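Local coordinates for calcium-binding EF hand family protein (Arabidopsis thaliana, PDB 6YIG), which probably acts as an adaptor in plant endocytosis, as part of the TPLATE complex, and binds calcium through this N-terminal EH domain, at residues Asp21-Gly26 against Gly30-Gly35; Gln49-Ser54 against Gly60-Gln65; Ser40-Gln45 against Arg72-Ala77; Glu14-Arg19 against Pro101-Asn106. All coordinates share one frame; numbering follows the deposited sequence.

Helix 12-20 comes first, and its residues 14-19 are met later by the C-terminal tail. Interaction 1 then closes a short loop: residues 21-26 and 30-35 hold calcium between them. Residues 40-45 follow and lead into helix 44-54. Interaction 2 closes the second short loop, between the end of that helix and residues 60-65, beside a bound sodium ion. It lies within the longer loop that interaction 3 closes when 72-77 of helix 64-78 meets 40-45. Interaction 4 encloses all three, because 101-106 returns to helix 12-20. None of the loops cross. Together they tie two helix-loop-helix units and the C-terminal tail into one EH domain.

Interaction 1. Residues Asp21-Gly26 against Gly30-Gly35; sequences DLDGDG and GAEAVG. With CA (calcium ion), chain B.
Glu32 reaches out from the start of helix 30-37 and brings its carboxylate beside those of Asp21 and Asp23, turned steeply against both planes (71° and 79°). A calcium ion holds the three together. Glu32 binds the metal with both oxygens, OE1 at 2.4 Å and OE2 at 2.6 Å from the calcium. Its chain is extended beyond CG, which carries the carboxylate from the helix to the ion. Asp21, Asp23 and Asp25 each bring OD1 to the metal. Asp21 runs alongside Glu32, pointing the same way, while Asp23 crosses it at about a right angle. Asp23 OD1 and Glu32 OE2 are 3.1 Å apart as fellow ligands. Water 1 and the carbonyl oxygen of Arg27 complete the seven ligand atoms. This is the EF-hand loop.

Backbone N-H groups steady the carboxylates. Asp21 OD2 takes a bond from Gly26 N at 2.9 Å, on its syn side but 28° out of the carboxylate plane. Asp23 OD1 accepts from Asp25 N, two residues on, at 3.2 Å: an Asx turn. That N-H comes from above the carboxylate plane. Glu32 OE1 is held by Ser29 N, and OE2 receives a weak bond from Asp23 N. Water 1 donates to Asp25 OD2 at 2.8 Å. Four carboxylates so close together would probably repel one another without the ion. Its positive charge probably offsets that repulsion, and Glu32 links the loop to the helix that follows.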
loop_
_atom_site.group_PDB
_atom_site.type_symbol
_atom_site.label_atom_id
_atom_site.label_comp_id
_atom_site.label_asym_id
_atom_site.label_seq_id
_atom_site.Cartn_x
_atom_site.Cartn_y
_atom_site.Cartn_z
ATOM N N ASP A 21 -4.730 -3.619 10.102
ATOM C CA ASP A 21 -4.010 -4.387 11.121
ATOM C C ASP A 21 -5.006 -5.017 12.087
ATOM O O ASP A 21 -5.179 -4.598 13.224
ATOM C CB ASP A 21 -3.022 -3.498 11.858
ATOM C CG ASP A 21 -2.210 -4.268 12.858
ATOM O OD1 ASP A 21 -2.188 -5.521 12.758
ATOM O OD2 ASP A 21 -1.636 -3.614 13.774
ATOM N N LEU A 22 -5.645 -6.088 11.636
ATOM C CA LEU A 22 -6.794 -6.614 12.363
ATOM C C LEU A 22 -6.434 -7.095 13.762
ATOM O O LEU A 22 -7.287 -7.078 14.654
ATOM C CB LEU A 22 -7.430 -7.758 11.575
ATOM C CG LEU A 22 -7.952 -7.420 10.174
ATOM C CD1 LEU A 22 -8.461 -8.705 9.551
ATOM C CD2 LEU A 22 -9.010 -6.359 10.217
ATOM N N ASP A 23 -5.204 -7.565 13.966
ATOM C CA ASP A 23 -4.817 -8.075 15.274
ATOM C C ASP A 23 -4.031 -7.067 16.091
ATOM O O ASP A 23 -3.667 -7.374 17.230
ATOM C CB ASP A 23 -4.026 -9.394 15.186
ATOM C CG ASP A 23 -2.735 -9.302 14.385
ATOM O OD1 ASP A 23 -2.309 -8.229 13.962
ATOM O OD2 ASP A 23 -2.153 -10.403 14.116
ATOM N N GLY A 24 -3.792 -5.876 15.567
ATOM C CA GLY A 24 -3.106 -4.861 16.351
ATOM C C GLY A 24 -1.657 -5.140 16.679
ATOM O O GLY A 24 -1.111 -4.504 17.600
ATOM N N ASP A 25 -1.004 -6.048 15.958
ATOM C CA ASP A 25 0.385 -6.363 16.284
ATOM C C ASP A 25 1.356 -5.388 15.641
ATOM O O ASP A 25 2.567 -5.535 15.839
ATOM C CB ASP A 25 0.719 -7.810 15.902
ATOM C CG ASP A 25 0.890 -8.024 14.434
ATOM O OD1 ASP A 25 0.438 -7.182 13.633
ATOM O OD2 ASP A 25 1.455 -9.089 14.063
ATOM N N GLY A 26 0.856 -4.349 14.981
ATOM C CA GLY A 26 1.687 -3.302 14.423
ATOM C C GLY A 26 2.331 -3.666 13.116
ATOM O O GLY A 26 3.213 -2.936 12.652
ATOM N N GLY A 30 0.462 -11.027 5.388
ATOM C CA GLY A 30 -0.047 -11.358 4.058
ATOM C C GLY A 30 -1.562 -11.471 4.019
ATOM O O GLY A 30 -2.216 -10.933 3.128
ATOM N N ALA A 31 -2.144 -12.195 4.982
ATOM C CA ALA A 31 -3.591 -12.375 5.002
ATOM C C ALA A 31 -4.308 -11.060 5.216
ATOM O O ALA A 31 -5.381 -10.813 4.645
ATOM C CB ALA A 31 -3.981 -13.367 6.100
ATOM N N GLU A 32 -3.768 -10.226 6.096
ATOM C CA GLU A 32 -4.356 -8.915 6.332
ATOM C C GLU A 32 -4.321 -8.075 5.064
ATOM O O GLU A 32 -5.269 -7.343 4.779
ATOM C CB GLU A 32 -3.616 -8.225 7.475
ATOM C CG GLU A 32 -3.977 -8.779 8.856
ATOM C CD GLU A 32 -3.108 -8.273 9.983
ATOM O OE1 GLU A 32 -2.041 -7.678 9.715
ATOM O OE2 GLU A 32 -3.503 -8.485 11.155
ATOM N N ALA A 33 -3.234 -8.156 4.298
ATOM C CA ALA A 33 -3.140 -7.406 3.046
ATOM C C ALA A 33 -4.105 -7.945 2.005
ATOM O O ALA A 33 -4.749 -7.170 1.286
ATOM C CB ALA A 33 -1.720 -7.445 2.503
ATOM N N VAL A 34 -4.235 -9.270 1.902
ATOM C CA VAL A 34 -5.184 -9.825 0.952
ATOM C C VAL A 34 -6.575 -9.288 1.256
ATOM O O VAL A 34 -7.278 -8.816 0.362
ATOM C CB VAL A 34 -5.159 -11.364 0.968
ATOM C CG1 VAL A 34 -6.397 -11.913 0.236
ATOM C CG2 VAL A 34 -3.868 -11.900 0.371
ATOM N N GLY A 35 -6.961 -9.287 2.537
ATOM C CA GLY A 35 -8.318 -8.894 2.873
ATOM C C GLY A 35 -8.547 -7.415 2.660
ATOM O O GLY A 35 -9.595 -7.006 2.154
HETATM CA CA CA B . -1.269 -7.460 12.012
HETATM O O HOH W 1 0.014 -9.422 11.669
#

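Interaction 2. Residues Gln49-Ser54 against Gly60-Gln65. With NA (sodium ion), chain C.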
loop_
_atom_site.group_PDB
_atom_site.type_symbol
_atom_site.label_atom_id
_atom_site.label_comp_id
_atom_site.label_asym_id
_atom_site.label_seq_id
_atom_site.Cartn_x
_atom_site.Cartn_y
_atom_site.Cartn_z
ATOM N N GLN A 49 2.269 -7.921 -7.307
ATOM C CA GLN A 49 3.486 -7.169 -7.589
ATOM C C GLN A 49 3.718 -6.097 -6.534
ATOM O O GLN A 49 4.854 -5.882 -6.112
ATOM C CB GLN A 49 3.417 -6.552 -8.987
ATOM C CG GLN A 49 4.703 -5.887 -9.444
ATOM C CD GLN A 49 4.680 -5.518 -10.937
ATOM O OE1 GLN A 49 4.528 -4.355 -11.294
ATOM N NE2 GLN A 49 4.839 -6.508 -11.798
ATOM N N ILE A 50 2.647 -5.446 -6.075
ATOM C CA ILE A 50 2.762 -4.441 -5.021
ATOM C C ILE A 50 3.228 -5.076 -3.719
ATOM O O ILE A 50 4.121 -4.547 -3.054
ATOM C CB ILE A 50 1.420 -3.699 -4.864
ATOM C CG1 ILE A 50 1.211 -2.780 -6.070
ATOM C CG2 ILE A 50 1.384 -2.893 -3.588
ATOM C CD1 ILE A 50 -0.130 -2.189 -6.189
ATOM N N TRP A 51 2.677 -6.241 -3.364
ATOM C CA TRP A 51 3.094 -6.920 -2.143
ATOM C C TRP A 51 4.577 -7.259 -2.207
ATOM O O TRP A 51 5.329 -7.002 -1.261
ATOM C CB TRP A 51 2.247 -8.191 -1.929
ATOM C CG TRP A 51 2.810 -9.034 -0.806
ATOM C CD1 TRP A 51 3.675 -10.086 -0.924
ATOM C CD2 TRP A 51 2.611 -8.837 0.597
ATOM N NE1 TRP A 51 3.998 -10.575 0.311
ATOM C CE2 TRP A 51 3.362 -9.822 1.265
ATOM C CE3 TRP A 51 1.845 -7.947 1.351
ATOM C CZ2 TRP A 51 3.377 -9.934 2.648
ATOM C CZ3 TRP A 51 1.855 -8.070 2.713
ATOM C CH2 TRP A 51 2.629 -9.039 3.355
ATOM N N SER A 52 5.007 -7.866 -3.321
ATOM C CA SER A 52 6.408 -8.243 -3.493
ATOM C C SER A 52 7.323 -7.037 -3.327
ATOM O O SER A 52 8.338 -7.104 -2.615
ATOM C CB SER A 52 6.590 -8.890 -4.871
ATOM O OG SER A 52 7.941 -9.240 -5.128
ATOM N N LEU A 53 6.946 -5.910 -3.925
ATOM C CA LEU A 53 7.782 -4.721 -3.888
ATOM C C LEU A 53 7.812 -4.095 -2.507
ATOM O O LEU A 53 8.780 -3.409 -2.153
ATOM C CB LEU A 53 7.256 -3.678 -4.868
ATOM C CG LEU A 53 7.385 -4.050 -6.331
ATOM C CD1 LEU A 53 6.513 -3.103 -7.146
ATOM C CD2 LEU A 53 8.825 -3.934 -6.811
ATOM N N SER A 54 6.765 -4.325 -1.732
ATOM C CA SER A 54 6.593 -3.646 -0.452
ATOM C C SER A 54 7.210 -4.409 0.705
ATOM O O SER A 54 7.613 -3.792 1.697
ATOM C CB SER A 54 5.101 -3.440 -0.156
ATOM O OG SER A 54 4.521 -2.577 -1.115
ATOM N N GLY A 60 7.323 -11.492 5.189
ATOM C CA GLY A 60 5.917 -11.828 5.214
ATOM C C GLY A 60 5.056 -10.814 5.920
ATOM O O GLY A 60 3.843 -11.024 6.058
ATOM N N PHE A 61 5.644 -9.726 6.389
ATOM C CA PHE A 61 4.912 -8.694 7.082
ATOM C C PHE A 61 5.356 -7.341 6.554
ATOM O O PHE A 61 6.523 -7.152 6.199
ATOM C CB PHE A 61 5.168 -8.721 8.589
ATOM C CG PHE A 61 4.725 -9.982 9.254
ATOM C CD1 PHE A 61 5.563 -11.073 9.319
ATOM C CD2 PHE A 61 3.457 -10.077 9.792
ATOM C CE1 PHE A 61 5.152 -12.227 9.920
ATOM C CE2 PHE A 61 3.036 -11.224 10.392
ATOM C CZ PHE A 61 3.888 -12.303 10.460
ATOM N N LEU A 62 4.430 -6.406 6.526
ATOM C CA LEU A 62 4.726 -5.022 6.193
ATOM C C LEU A 62 4.725 -4.178 7.458
ATOM O O LEU A 62 3.766 -4.218 8.231
ATOM C CB LEU A 62 3.703 -4.445 5.232
ATOM C CG LEU A 62 3.419 -5.255 3.964
ATOM C CD1 LEU A 62 2.353 -4.515 3.155
ATOM C CD2 LEU A 62 4.669 -5.520 3.153
ATOM N N ASP A 63 5.790 -3.404 7.664
ATOM C CA ASP A 63 5.707 -2.395 8.705
ATOM C C ASP A 63 4.958 -1.171 8.172
ATOM O O ASP A 63 4.400 -1.173 7.067
ATOM C CB ASP A 63 7.101 -2.065 9.247
ATOM C CG ASP A 63 8.011 -1.474 8.220
ATOM O OD1 ASP A 63 7.546 -1.027 7.170
ATOM O OD2 ASP A 63 9.242 -1.438 8.472
ATOM N N ARG A 64 4.903 -0.121 8.982
ATOM C CA ARG A 64 4.131 1.057 8.597
ATOM C C ARG A 64 4.646 1.649 7.296
ATOM O O ARG A 64 3.875 1.961 6.384
ATOM C CB ARG A 64 4.190 2.094 9.716
ATOM C CG ARG A 64 3.367 3.326 9.456
ATOM C CD ARG A 64 3.519 4.336 10.593
ATOM N NE ARG A 64 3.069 3.784 11.867
ATOM C CZ ARG A 64 1.831 3.892 12.339
ATOM N NH1 ARG A 64 0.896 4.528 11.639
ATOM N NH2 ARG A 64 1.526 3.367 13.522
ATOM N N GLN A 65 5.957 1.870 7.222
ATOM C CA GLN A 65 6.537 2.439 6.012
ATOM C C GLN A 65 6.198 1.572 4.811
ATOM O O GLN A 65 5.817 2.079 3.747
ATOM C CB GLN A 65 8.050 2.569 6.182
ATOM C CG GLN A 65 8.759 3.072 4.963
ATOM C CD GLN A 65 10.254 2.814 5.023
ATOM O OE1 GLN A 65 10.722 1.705 4.735
ATOM N NE2 GLN A 65 11.012 3.835 5.405
HETATM NA NA NA C . 8.752 -7.391 5.868
HETATM O O HOH W 2 9.010 -6.849 8.439
HETATM O O HOH W 3 9.676 -5.432 5.202
#
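The indole of Trp51 has Leu62 over one face and the carbonyl of Gly60 at its edge. Leu62 CD2 makes a CH-pi contact, 4.2 Å from the centroid of the six-membered ring and 24° off its normal. It sits toward the rim of the ring. Leu62 CG is closer to the ring's outer atoms, 3.5 Å from Trp51 CZ3. Gly60 O lies near the ring plane, 3.6 Å from Trp51 CH2. The indole gets there because CG of Trp51 is anti to the backbone N (chi1 170°), which swings the ring out toward the loop.

Leu62 also packs on the helix end. Leu62 CD2 is 3.9 Å from Ser54 CB. Ser54 OG turns back to its own helix and donates to Ile50 O at 2.8 Å, from above the carbonyl plane. Phe61 O binds the sodium ion at 2.3 Å. Asp55, Ser57 and Ser59 and waters 2 and 3 complete that site.

The contact joins the end of helix 44-54 to the exit of the second loop. Leu62 bonds through its backbone to Ile28, forming the short antiparallel sheet between the paired EF-hand loops. Ile50 and Ser54 pack against helix 64-78, and Trp51 also touches Ala33 of helix 30-37.

Interaction 3. Residues Ser40-Gln45 against Arg72-Ala77; sequences SGLSKQ and RLVTVA
Residues 40-45, a turn running into the start of helix 44-54, pass beside helix 64-78, with the CA atoms of Leu42 and Ala77 7.4 Å apart and those of Ser40 and Val74 7.5 Å apart. Leu42 carries the contact. Its CB points at the helix, and Leu42 CD1 and CD2 lie 3.7 Å and 3.8 Å from Ala77 CB. Leu42 CD1 also lies 3.9 Å from Val74 CG1, so this one methyl sits between two residues about a helical turn apart. Val74 holds CG1 anti to its backbone N (chi1 166°), and that branch meets both Leu42 and Ser40. Ser40 CB is 4.2 Å from Val74 CG1. An alanine in place of Leu42 would lose both methyls and is likely to leave a gap beside Val74 and Ala77.

The polar end of Ser40 serves its own turn. Its OG is bonded to Phe37 O. Ser40 OG also accepts from Leu42 N at 3.2 Å, an ST turn. Its carbonyl O takes a bond from Gln78 NE2. Ser43 is the N-cap of helix 44-54 and bonds to Val46 N. No hydrogen bond links the two segments. Their joining is apolar and rests on shape, while the Ser40 OG bond to Leu42 N probably helps set the direction of Leu42.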
loop_
_atom_site.group_PDB
_atom_site.type_symbol
_atom_site.label_atom_id
_atom_site.label_comp_id
_atom_site.label_asym_id
_atom_site.label_seq_id
_atom_site.Cartn_x
_atom_site.Cartn_y
_atom_site.Cartn_z
ATOM N N SER A 40 -9.709 -2.621 -3.191
ATOM C CA SER A 40 -8.958 -1.693 -4.014
ATOM C C SER A 40 -9.394 -1.639 -5.470
ATOM O O SER A 40 -9.008 -0.696 -6.171
ATOM C CB SER A 40 -7.473 -2.063 -4.006
ATOM O OG SER A 40 -7.272 -3.235 -4.746
ATOM N N GLY A 41 -10.128 -2.633 -5.947
ATOM C CA GLY A 41 -10.493 -2.678 -7.351
ATOM C C GLY A 41 -9.397 -3.080 -8.305
ATOM O O GLY A 41 -9.615 -3.062 -9.524
ATOM N N LEU A 42 -8.240 -3.480 -7.802
ATOM C CA LEU A 42 -7.110 -3.863 -8.622
ATOM C C LEU A 42 -7.060 -5.374 -8.852
ATOM O O LEU A 42 -7.593 -6.171 -8.078
ATOM C CB LEU A 42 -5.808 -3.417 -7.973
ATOM C CG LEU A 42 -5.648 -1.909 -7.737
ATOM C CD1 LEU A 42 -4.285 -1.635 -7.088
ATOM C CD2 LEU A 42 -5.801 -1.117 -9.022
ATOM N N SER A 43 -6.391 -5.752 -9.936
ATOM C CA SER A 43 -6.197 -7.149 -10.261
ATOM C C SER A 43 -5.300 -7.836 -9.240
ATOM O O SER A 43 -4.449 -7.209 -8.595
ATOM C CB SER A 43 -5.592 -7.273 -11.658
ATOM O OG SER A 43 -4.224 -6.965 -11.619
ATOM N N LYS A 44 -5.476 -9.153 -9.119
ATOM C CA LYS A 44 -4.604 -9.912 -8.236
ATOM C C LYS A 44 -3.160 -9.867 -8.719
ATOM O O LYS A 44 -2.242 -9.901 -7.898
ATOM C CB LYS A 44 -5.091 -11.354 -8.104
ATOM C CG LYS A 44 -6.548 -11.464 -7.660
ATOM C CD LYS A 44 -6.796 -10.845 -6.296
ATOM C CE LYS A 44 -8.274 -10.878 -5.918
ATOM N NZ LYS A 44 -8.871 -9.517 -5.856
ATOM N N GLN A 45 -2.935 -9.762 -10.033
ATOM C CA GLN A 45 -1.573 -9.671 -10.535
ATOM C C GLN A 45 -0.894 -8.403 -10.048
ATOM O O GLN A 45 0.262 -8.431 -9.615
ATOM C CB GLN A 45 -1.561 -9.706 -12.072
ATOM C CG GLN A 45 -1.926 -11.040 -12.636
ATOM C CD GLN A 45 -3.377 -11.115 -13.052
ATOM O OE1 GLN A 45 -4.267 -10.472 -12.459
ATOM N NE2 GLN A 45 -3.636 -11.918 -14.081
ATOM N N ARG A 72 0.637 3.772 -1.596
ATOM C CA ARG A 72 1.025 4.685 -2.662
ATOM C C ARG A 72 1.028 3.981 -4.007
ATOM O O ARG A 72 0.568 4.537 -5.006
ATOM C CB ARG A 72 2.404 5.289 -2.381
ATOM C CG ARG A 72 2.439 6.196 -1.185
ATOM C CD ARG A 72 3.837 6.758 -0.900
ATOM N NE ARG A 72 3.756 7.661 0.251
ATOM C CZ ARG A 72 4.108 7.340 1.495
ATOM N NH1 ARG A 72 4.645 6.169 1.783
ATOM N NH2 ARG A 72 3.925 8.214 2.462
ATOM N N LEU A 73 1.566 2.770 -4.060
ATOM C CA LEU A 73 1.555 2.027 -5.313
ATOM C C LEU A 73 0.133 1.713 -5.740
ATOM O O LEU A 73 -0.162 1.712 -6.946
ATOM C CB LEU A 73 2.381 0.769 -5.158
ATOM C CG LEU A 73 3.878 0.996 -5.016
ATOM C CD1 LEU A 73 4.588 -0.303 -4.653
ATOM C CD2 LEU A 73 4.476 1.616 -6.272
ATOM N N VAL A 74 -0.752 1.405 -4.785
ATOM C CA VAL A 74 -2.162 1.196 -5.112
ATOM C C VAL A 74 -2.773 2.450 -5.731
ATOM O O VAL A 74 -3.495 2.373 -6.730
ATOM C CB VAL A 74 -2.955 0.709 -3.888
ATOM C CG1 VAL A 74 -4.452 0.825 -4.126
ATOM C CG2 VAL A 74 -2.553 -0.709 -3.541
ATOM N N THR A 75 -2.496 3.624 -5.176
ATOM C CA THR A 75 -2.995 4.844 -5.804
ATOM C C THR A 75 -2.508 4.980 -7.238
ATOM O O THR A 75 -3.284 5.323 -8.142
ATOM C CB THR A 75 -2.570 6.059 -4.982
ATOM O OG1 THR A 75 -3.174 5.924 -3.701
ATOM C CG2 THR A 75 -3.009 7.371 -5.649
ATOM N N VAL A 76 -1.212 4.767 -7.474
ATOM C CA VAL A 76 -0.705 4.869 -8.841
ATOM C C VAL A 76 -1.436 3.889 -9.752
ATOM O O VAL A 76 -1.849 4.242 -10.862
ATOM C CB VAL A 76 0.820 4.655 -8.856
ATOM C CG1 VAL A 76 1.333 4.615 -10.278
ATOM C CG2 VAL A 76 1.502 5.752 -8.044
ATOM N N ALA A 77 -1.636 2.650 -9.288
ATOM C CA ALA A 77 -2.358 1.673 -10.108
ATOM C C ALA A 77 -3.812 2.079 -10.322
ATOM O O ALA A 77 -4.379 1.817 -11.398
ATOM C CB ALA A 77 -2.270 0.289 -9.474
#

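Interaction 4. Residues Glu14-Arg19 against Pro101-Asn106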
loop_
_atom_site.group_PDB
_atom_site.type_symbol
_atom_site.label_atom_id
_atom_site.label_comp_id
_atom_site.label_asym_id
_atom_site.label_seq_id
_atom_site.Cartn_x
_atom_site.Cartn_y
_atom_site.Cartn_z
ATOM N N GLU A 14 -2.462 6.505 8.014
ATOM C CA GLU A 14 -2.537 5.878 9.327
ATOM C C GLU A 14 -3.890 5.210 9.553
ATOM O O GLU A 14 -3.967 4.120 10.139
ATOM C CB GLU A 14 -2.263 6.915 10.416
ATOM C CG GLU A 14 -2.352 6.313 11.817
ATOM C CD GLU A 14 -1.924 7.269 12.907
ATOM O OE1 GLU A 14 -2.055 8.500 12.721
ATOM O OE2 GLU A 14 -1.464 6.778 13.961
ATOM N N ALA A 15 -4.980 5.855 9.118
ATOM C CA ALA A 15 -6.296 5.267 9.305
ATOM C C ALA A 15 -6.402 3.939 8.571
ATOM O O ALA A 15 -6.959 2.974 9.098
ATOM C CB ALA A 15 -7.370 6.236 8.818
ATOM N N TYR A 16 -5.859 3.870 7.356
ATOM C CA TYR A 16 -5.876 2.616 6.616
ATOM C C TYR A 16 -5.016 1.559 7.304
ATOM O O TYR A 16 -5.377 0.388 7.335
ATOM C CB TYR A 16 -5.386 2.838 5.185
ATOM C CG TYR A 16 -6.383 3.396 4.202
ATOM C CD1 TYR A 16 -7.735 3.086 4.272
ATOM C CD2 TYR A 16 -5.968 4.201 3.165
ATOM C CE1 TYR A 16 -8.648 3.572 3.332
ATOM C CE2 TYR A 16 -6.867 4.714 2.231
ATOM C CZ TYR A 16 -8.211 4.388 2.315
ATOM O OH TYR A 16 -9.148 4.858 1.413
ATOM N N PHE A 17 -3.842 1.946 7.814
ATOM C CA PHE A 17 -2.976 1.009 8.530
ATOM C C PHE A 17 -3.707 0.409 9.726
ATOM O O PHE A 17 -3.664 -0.806 9.950
ATOM C CB PHE A 17 -1.697 1.770 8.940
ATOM C CG PHE A 17 -0.616 0.941 9.600
ATOM C CD1 PHE A 17 -0.054 -0.146 8.972
ATOM C CD2 PHE A 17 -0.085 1.351 10.810
ATOM C CE1 PHE A 17 0.949 -0.870 9.557
ATOM C CE2 PHE A 17 0.931 0.633 11.410
ATOM C CZ PHE A 17 1.444 -0.503 10.776
ATOM N N LYS A 18 -4.392 1.253 10.501
ATOM C CA LYS A 18 -5.138 0.769 11.660
ATOM C C LYS A 18 -6.289 -0.137 11.241
ATOM O O LYS A 18 -6.550 -1.150 11.897
ATOM C CB LYS A 18 -5.652 1.959 12.478
ATOM C CG LYS A 18 -4.581 2.701 13.273
ATOM C CD LYS A 18 -5.157 3.968 13.919
ATOM N N ARG A 19 -6.962 0.167 10.118
ATOM C CA ARG A 19 -8.037 -0.709 9.667
ATOM C C ARG A 19 -7.496 -2.049 9.162
ATOM O O ARG A 19 -8.123 -3.095 9.350
ATOM C CB ARG A 19 -8.873 -0.060 8.561
ATOM C CG ARG A 19 -10.152 -0.888 8.205
ATOM C CD ARG A 19 -11.218 -0.858 9.323
ATOM N NE ARG A 19 -12.307 -1.818 9.108
ATOM N N PRO A 101 -1.247 10.661 -3.290
ATOM C CA PRO A 101 -2.366 10.595 -2.343
ATOM C C PRO A 101 -2.590 9.184 -1.828
ATOM O O PRO A 101 -2.173 8.196 -2.448
ATOM C CB PRO A 101 -3.574 11.053 -3.174
ATOM C CG PRO A 101 -3.027 11.701 -4.377
ATOM C CD PRO A 101 -1.688 11.081 -4.639
ATOM N N PRO A 102 -3.277 9.038 -0.699
ATOM C CA PRO A 102 -3.733 7.717 -0.296
ATOM C C PRO A 102 -4.783 7.204 -1.266
ATOM O O PRO A 102 -5.509 7.994 -1.895
ATOM C CB PRO A 102 -4.318 7.953 1.109
ATOM C CG PRO A 102 -4.684 9.364 1.126
ATOM C CD PRO A 102 -3.751 10.104 0.197
ATOM N N PRO A 103 -4.900 5.896 -1.414
ATOM C CA PRO A 103 -5.831 5.316 -2.385
ATOM C C PRO A 103 -7.269 5.323 -1.878
ATOM O O PRO A 103 -7.567 5.725 -0.745
ATOM C CB PRO A 103 -5.285 3.890 -2.545
ATOM C CG PRO A 103 -4.732 3.576 -1.160
ATOM C CD PRO A 103 -4.122 4.857 -0.702
ATOM N N LYS A 104 -8.174 4.896 -2.762
ATOM C CA LYS A 104 -9.576 4.677 -2.423
ATOM C C LYS A 104 -9.771 3.192 -2.144
ATOM O O LYS A 104 -9.537 2.364 -3.025
ATOM C CB LYS A 104 -10.492 5.133 -3.561
ATOM C CG LYS A 104 -10.420 6.626 -3.831
ATOM C CD LYS A 104 -11.025 7.424 -2.668
ATOM C CE LYS A 104 -11.116 8.924 -2.965
ATOM N NZ LYS A 104 -9.777 9.581 -3.065
ATOM N N ILE A 105 -10.215 2.856 -0.939
ATOM C CA ILE A 105 -10.380 1.468 -0.530
ATOM C C ILE A 105 -11.802 1.287 -0.024
ATOM O O ILE A 105 -12.201 1.944 0.946
ATOM C CB ILE A 105 -9.371 1.054 0.555
ATOM C CG1 ILE A 105 -7.950 1.363 0.118
ATOM C CG2 ILE A 105 -9.528 -0.434 0.864
ATOM C CD1 ILE A 105 -7.376 0.395 -0.895
ATOM N N ASN A 106 -12.556 0.405 -0.692
ATOM C CA ASN A 106 -13.868 -0.029 -0.206
ATOM C C ASN A 106 -13.701 -0.823 1.090
ATOM O O ASN A 106 -12.943 -1.791 1.135
ATOM C CB ASN A 106 -14.547 -0.893 -1.277
HETATM O O HOH W 4 -12.297 4.237 2.392
#
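Tyr16 meets the C-terminal tail through both its hydroxyl and its ring. The hydrogen bonds come first. Tyr16 OH donates to Pro103 O at 2.8 Å, tilted 30° from the carbonyl plane. Tyr16 OH also accepts a weak bond from Ile105 N at 3.3 Å. Water 4 donates weakly to the hydroxyl too, and more firmly to Ile105 O at 2.7 Å, a weak bridge between the Tyr16 hydroxyl and Ile105 O.

The apolar contacts lie over one face and along the CE2 side. Ile105 CG1 lies over the face in a CH-pi contact, 4.1 Å from the ring centroid and 24° off the normal. It keeps CG1 anti to its carbonyl carbon (chi1 -53°), which sets that branch over the tyrosine. Pro103 runs antiparallel alongside the tyrosine, with Pro103 CD 4.0 Å from Tyr16 CE2. Pro102 CB stands 4.3 Å from Tyr16 CE2. A phenylalanine at Tyr16 would keep the ring contacts but would probably leave Pro103 O without its donor and the tail less firmly fixed.

The tail packs against helices 12-20, 30-37 and 64-78. The Tyr16 ring also meets Phe36 of helix 30-37. Ile105 packs on Phe36 and Phe37. Pro103 rests on Thr75 and Gln78 of helix 64-78, so the tail joins the first EF-hand to the second.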